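Enhancer of mRNA-decapping protein 4 homolog (Drosophila melanogaster, PDB 2VXG) seems to take part in mRNA decapping during mRNA decay and is required for silencing a subset of endogenous miRNA targets. Local coordinates at residues A[109-112]-A[113-117]; A[4-7]-A[8-12]. One frame throughout, in Å; residues are numbered along the deposited sequence.

Contact 1: residues A[109-112]-A[113-117]; sequences QQFI and KNSPK
One face of the Phe111 ring is occupied by Ser115 CB, a CH-pi contact in which the carbon stands 4.2 Å from the centroid of the Phe111 ring and 27° off its normal. The serine methylene is displaced toward the CE1 corner, where Phe111 CE1 and Ser115 CB are 3.8 Å apart. Phe111 also meets His71 edge-to-face and touches Met68, Asn118 and Val124, so the buried ring is shared by several parts of the chain. With CG anti to its own amide nitrogen (chi1 171°), the ring can reach forward along the chain to the residue one turn on. Exchanging Phe111 for alanine would probably leave Ser115 CB without its aromatic face and open a gap beside His71 and Val124.

The backbone holds the same pair together: Ser115 N donates to Phe111 O at 2.8 Å, although the bond is bent, with 132° at the hydrogen. The two hydrogen bonds before it are less bent: Asn114 N to Gln110 O at 2.8 Å and Lys113 N to Gln109 O at 3.2 Å. Lys113 CG also rests 3.3 Å from Gln109 O, while the Ile112 side chain packs on Phe121, Val124 and Met128 of helix 121-134. This is a C-terminal helix end, where Ser115 is the first residue to abandon helical backbone angles while a CH-pi contact from residue i+4 to i still spans the last turn.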
loop_
_atom_site.group_PDB
_atom_site.type_symbol
_atom_site.label_atom_id
_atom_site.label_comp_id
_atom_site.label_asym_id
_atom_site.label_seq_id
_atom_site.Cartn_x
_atom_site.Cartn_y
_atom_site.Cartn_z
ATOM N N GLN A 109 -12.295 -7.636 -4.325
ATOM C CA GLN A 109 -13.544 -8.229 -4.838
ATOM C C GLN A 109 -14.727 -7.224 -4.771
ATOM O O GLN A 109 -15.521 -7.115 -5.713
ATOM C CB GLN A 109 -13.864 -9.541 -4.107
ATOM C CG GLN A 109 -14.779 -9.377 -2.939
ATOM C CD GLN A 109 -14.855 -10.553 -1.943
ATOM O OE1 GLN A 109 -14.066 -11.542 -1.985
ATOM N NE2 GLN A 109 -15.803 -10.420 -1.023
ATOM N N GLN A 110 -14.813 -6.463 -3.682
ATOM C CA GLN A 110 -15.874 -5.444 -3.526
ATOM C C GLN A 110 -15.669 -4.283 -4.484
ATOM O O GLN A 110 -16.625 -3.793 -5.077
ATOM C CB GLN A 110 -15.978 -4.984 -2.069
ATOM C CG GLN A 110 -16.391 -6.165 -1.164
ATOM C CD GLN A 110 -17.759 -6.717 -1.530
ATOM O OE1 GLN A 110 -18.750 -5.985 -1.513
ATOM N NE2 GLN A 110 -17.823 -7.999 -1.872
ATOM N N PHE A 111 -14.420 -3.882 -4.671
ATOM C CA PHE A 111 -14.084 -2.859 -5.646
ATOM C C PHE A 111 -14.469 -3.229 -7.079
ATOM O O PHE A 111 -15.058 -2.426 -7.809
ATOM C CB PHE A 111 -12.590 -2.575 -5.620
ATOM C CG PHE A 111 -12.135 -1.692 -6.738
ATOM C CD1 PHE A 111 -12.346 -0.334 -6.668
ATOM C CD2 PHE A 111 -11.454 -2.222 -7.838
ATOM C CE1 PHE A 111 -11.884 0.509 -7.675
ATOM C CE2 PHE A 111 -11.014 -1.389 -8.874
ATOM C CZ PHE A 111 -11.244 -0.003 -8.767
ATOM N N ILE A 112 -14.134 -4.435 -7.508
ATOM C CA ILE A 112 -14.486 -4.805 -8.885
ATOM C C ILE A 112 -16.003 -4.917 -9.098
ATOM O O ILE A 112 -16.469 -4.739 -10.193
ATOM C CB ILE A 112 -13.777 -6.069 -9.406
ATOM C CG1 ILE A 112 -14.084 -7.298 -8.580
ATOM C CG2 ILE A 112 -12.207 -5.838 -9.515
ATOM C CD1 ILE A 112 -13.666 -8.589 -9.272
ATOM N N LYS A 113 -16.759 -5.261 -8.058
ATOM C CA LYS A 113 -18.211 -5.239 -8.152
ATOM C C LYS A 113 -18.771 -3.808 -8.123
ATOM O O LYS A 113 -19.655 -3.502 -8.896
ATOM C CB LYS A 113 -18.820 -6.103 -7.053
ATOM C CG LYS A 113 -18.448 -7.597 -7.177
ATOM C CD LYS A 113 -18.924 -8.361 -5.962
ATOM C CE LYS A 113 -18.513 -9.848 -6.023
ATOM N NZ LYS A 113 -19.365 -10.636 -6.966
ATOM N N ASN A 114 -18.208 -2.943 -7.282
ATOM C CA ASN A 114 -18.667 -1.565 -7.126
ATOM C C ASN A 114 -18.307 -0.653 -8.302
ATOM O O ASN A 114 -19.006 0.330 -8.555
ATOM C CB ASN A 114 -18.083 -0.888 -5.868
ATOM C CG ASN A 114 -18.621 -1.440 -4.549
ATOM O OD1 ASN A 114 -19.650 -2.061 -4.495
ATOM N ND2 ASN A 114 -17.876 -1.207 -3.472
ATOM N N SER A 115 -17.196 -0.952 -8.977
ATOM C CA SER A 115 -16.589 -0.015 -9.919
ATOM C C SER A 115 -16.162 -0.678 -11.210
ATOM O O SER A 115 -14.964 -0.597 -11.587
ATOM C CB SER A 115 -15.364 0.623 -9.265
ATOM O OG SER A 115 -15.722 1.271 -8.065
ATOM N N PRO A 116 -17.099 -1.375 -11.866
ATOM C CA PRO A 116 -16.770 -2.176 -13.034
ATOM C C PRO A 116 -16.146 -1.352 -14.157
ATOM O O PRO A 116 -15.196 -1.810 -14.779
ATOM C CB PRO A 116 -18.103 -2.773 -13.443
ATOM C CG PRO A 116 -19.126 -1.906 -12.798
ATOM C CD PRO A 116 -18.521 -1.476 -11.526
ATOM N N LYS A 117 -16.573 -0.100 -14.307
ATOM C CA LYS A 117 -16.022 0.779 -15.345
ATOM C C LYS A 117 -14.726 1.486 -14.960
ATOM O O LYS A 117 -14.148 2.141 -15.812
ATOM C CB LYS A 117 -17.042 1.851 -15.770
ATOM C CG LYS A 117 -18.400 1.345 -16.210
ATOM C CD LYS A 117 -18.376 0.418 -17.415
ATOM C CE LYS A 117 -19.719 -0.322 -17.534
ATOM N NZ LYS A 117 -19.938 -1.302 -16.387
#

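Contact 2: residues A[4-7]-A[8-12]; sequences GDSI and KQLLM
Helix 2-13 opens this all-helical C-terminal domain, and residues 4-12 show how one amphipathic helix sorts its side chains between neighbouring helices and water. Ile7 and Leu11, one turn apart, lie side by side and point the same way, with Ile7 CG2 3.9 Å from Leu11 CD1. It is the CG2 branch of Ile7, anti to the amide nitrogen, that meets Leu11. Beyond this pair Ile7 packs on Leu31 and Thr35 of helix 29-38, and Leu11 on Ile16 and Ala19 of helix 16-25.

A different pairing marks the neighbouring strip. The Ser6 hydroxyl has Leu10 CD1 alongside it, 3.8 Å from Ser6 OG, and is joined through a water to Gln9: the water lies 2.8 Å from Ser6 OG and donates to Gln9 OE1 at 3.2 Å. Ser6 OG, anti to its amide nitrogen at a chi1 of 173°, and the extended Gln9 chain both reach this shared water.

Four successive i to i+4 bonds run underneath. Lys8 N to Gly4 O is the shortest at 2.8 Å, and Leu11 N to Ile7 O, at 3.0 Å, is nearly straight, with 172° at the hydrogen. The start of Lys8 lies beside the Gly4 carbonyl, CG 3.2 Å from Gly4 O, and its side chain also touches Phe34 and His38. Lys8 NZ and Asp5 OD1 are 5.4 Å apart, too far for a salt bridge, so their opposite charges probably add only a mild attraction; the contact is consistent with an amphipathic helix held by packing at Ile7 and Leu11, with one water linking Ser6 and Gln9.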
loop_
_atom_site.group_PDB
_atom_site.type_symbol
_atom_site.label_atom_id
_atom_site.label_comp_id
_atom_site.label_asym_id
_atom_site.label_seq_id
_atom_site.Cartn_x
_atom_site.Cartn_y
_atom_site.Cartn_z
ATOM N N GLY A 4 2.454 16.891 7.291
ATOM C CA GLY A 4 2.967 16.839 5.926
ATOM C C GLY A 4 4.396 17.362 5.814
ATOM O O GLY A 4 5.253 16.749 5.174
ATOM N N ASP A 5 4.640 18.497 6.461
ATOM C CA ASP A 5 5.959 19.101 6.567
ATOM C C ASP A 5 6.972 18.151 7.157
ATOM O O ASP A 5 8.075 17.995 6.621
ATOM C CB ASP A 5 5.923 20.361 7.437
ATOM C CG ASP A 5 5.202 21.553 6.751
ATOM O OD1 ASP A 5 4.881 21.465 5.557
ATOM O OD2 ASP A 5 4.986 22.583 7.438
ATOM N N SER A 6 6.603 17.498 8.250
ATOM C CA SER A 6 7.513 16.557 8.898
ATOM C C SER A 6 7.833 15.397 7.975
ATOM O O SER A 6 8.972 14.937 7.904
ATOM C CB SER A 6 6.901 16.007 10.183
ATOM O OG SER A 6 7.709 14.988 10.723
ATOM N N ILE A 7 6.796 14.890 7.336
ATOM C CA ILE A 7 6.922 13.828 6.319
ATOM C C ILE A 7 7.843 14.208 5.175
ATOM O O ILE A 7 8.704 13.420 4.788
ATOM C CB ILE A 7 5.538 13.424 5.768
ATOM C CG1 ILE A 7 4.838 12.540 6.806
ATOM C CG2 ILE A 7 5.645 12.709 4.423
ATOM C CD1 ILE A 7 3.344 12.492 6.692
ATOM N N LYS A 8 7.692 15.412 4.640
ATOM C CA LYS A 8 8.559 15.822 3.533
ATOM C C LYS A 8 9.996 15.903 4.008
ATOM O O LYS A 8 10.902 15.478 3.309
ATOM C CB LYS A 8 8.084 17.129 2.904
ATOM C CG LYS A 8 6.690 16.988 2.372
ATOM C CD LYS A 8 6.395 17.894 1.227
ATOM C CE LYS A 8 6.208 19.298 1.688
ATOM N NZ LYS A 8 6.046 20.122 0.486
ATOM N N GLN A 9 10.180 16.440 5.204
ATOM C CA GLN A 9 11.469 16.496 5.886
ATOM C C GLN A 9 12.160 15.129 6.001
ATOM O O GLN A 9 13.339 14.946 5.630
ATOM C CB GLN A 9 11.233 17.086 7.257
ATOM C CG GLN A 9 12.450 17.269 8.095
ATOM C CD GLN A 9 12.304 18.435 9.042
ATOM O OE1 GLN A 9 11.340 18.493 9.841
ATOM N NE2 GLN A 9 13.267 19.378 8.985
ATOM N N LEU A 10 11.414 14.173 6.540
ATOM C CA LEU A 10 11.914 12.799 6.753
ATOM C C LEU A 10 12.343 12.165 5.446
ATOM O O LEU A 10 13.440 11.643 5.348
ATOM C CB LEU A 10 10.845 11.960 7.471
ATOM C CG LEU A 10 10.716 12.393 8.937
ATOM C CD1 LEU A 10 9.472 11.861 9.637
ATOM C CD2 LEU A 10 12.014 12.016 9.690
ATOM N N LEU A 11 11.459 12.221 4.455
ATOM C CA LEU A 11 11.719 11.750 3.090
ATOM C C LEU A 11 12.936 12.380 2.446
ATOM O O LEU A 11 13.692 11.698 1.772
ATOM C CB LEU A 11 10.505 12.031 2.184
ATOM C CG LEU A 11 9.263 11.214 2.489
ATOM C CD1 LEU A 11 8.072 11.643 1.601
ATOM C CD2 LEU A 11 9.559 9.729 2.341
ATOM N N MET A 12 13.114 13.689 2.607
ATOM C CA MET A 12 14.332 14.336 2.073
ATOM C C MET A 12 15.561 13.826 2.818
ATOM O O MET A 12 16.634 13.641 2.224
ATOM C CB MET A 12 14.249 15.884 2.154
ATOM C CG MET A 12 13.072 16.516 1.370
ATOM S SD MET A 12 13.345 18.192 0.684
ATOM C CE MET A 12 14.177 17.728 -0.820
HETATM O O HOH W 1 10.409 15.666 11.113
#

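From the N terminus the chain first meets contact 2, wholly within helix 2-13, and reaches contact 1 only at the far end of helix 91-114. Neither closes a long loop, because each spans about one helical turn between consecutive segments; they lie in series, without nesting or crossing. Their centres are 34 Å apart, with nearest atoms about 24 Å apart, on opposite sides of the chain's centre. Residues 4-12 tie the opening helix to helices 16-25 and 29-38, whereas residues 109-117 set helix 91-114 against helix 121-134 and the region of Met68 and His71. Together they illustrate how local contacts within a helix can sit beside interhelical packing in one helical domain.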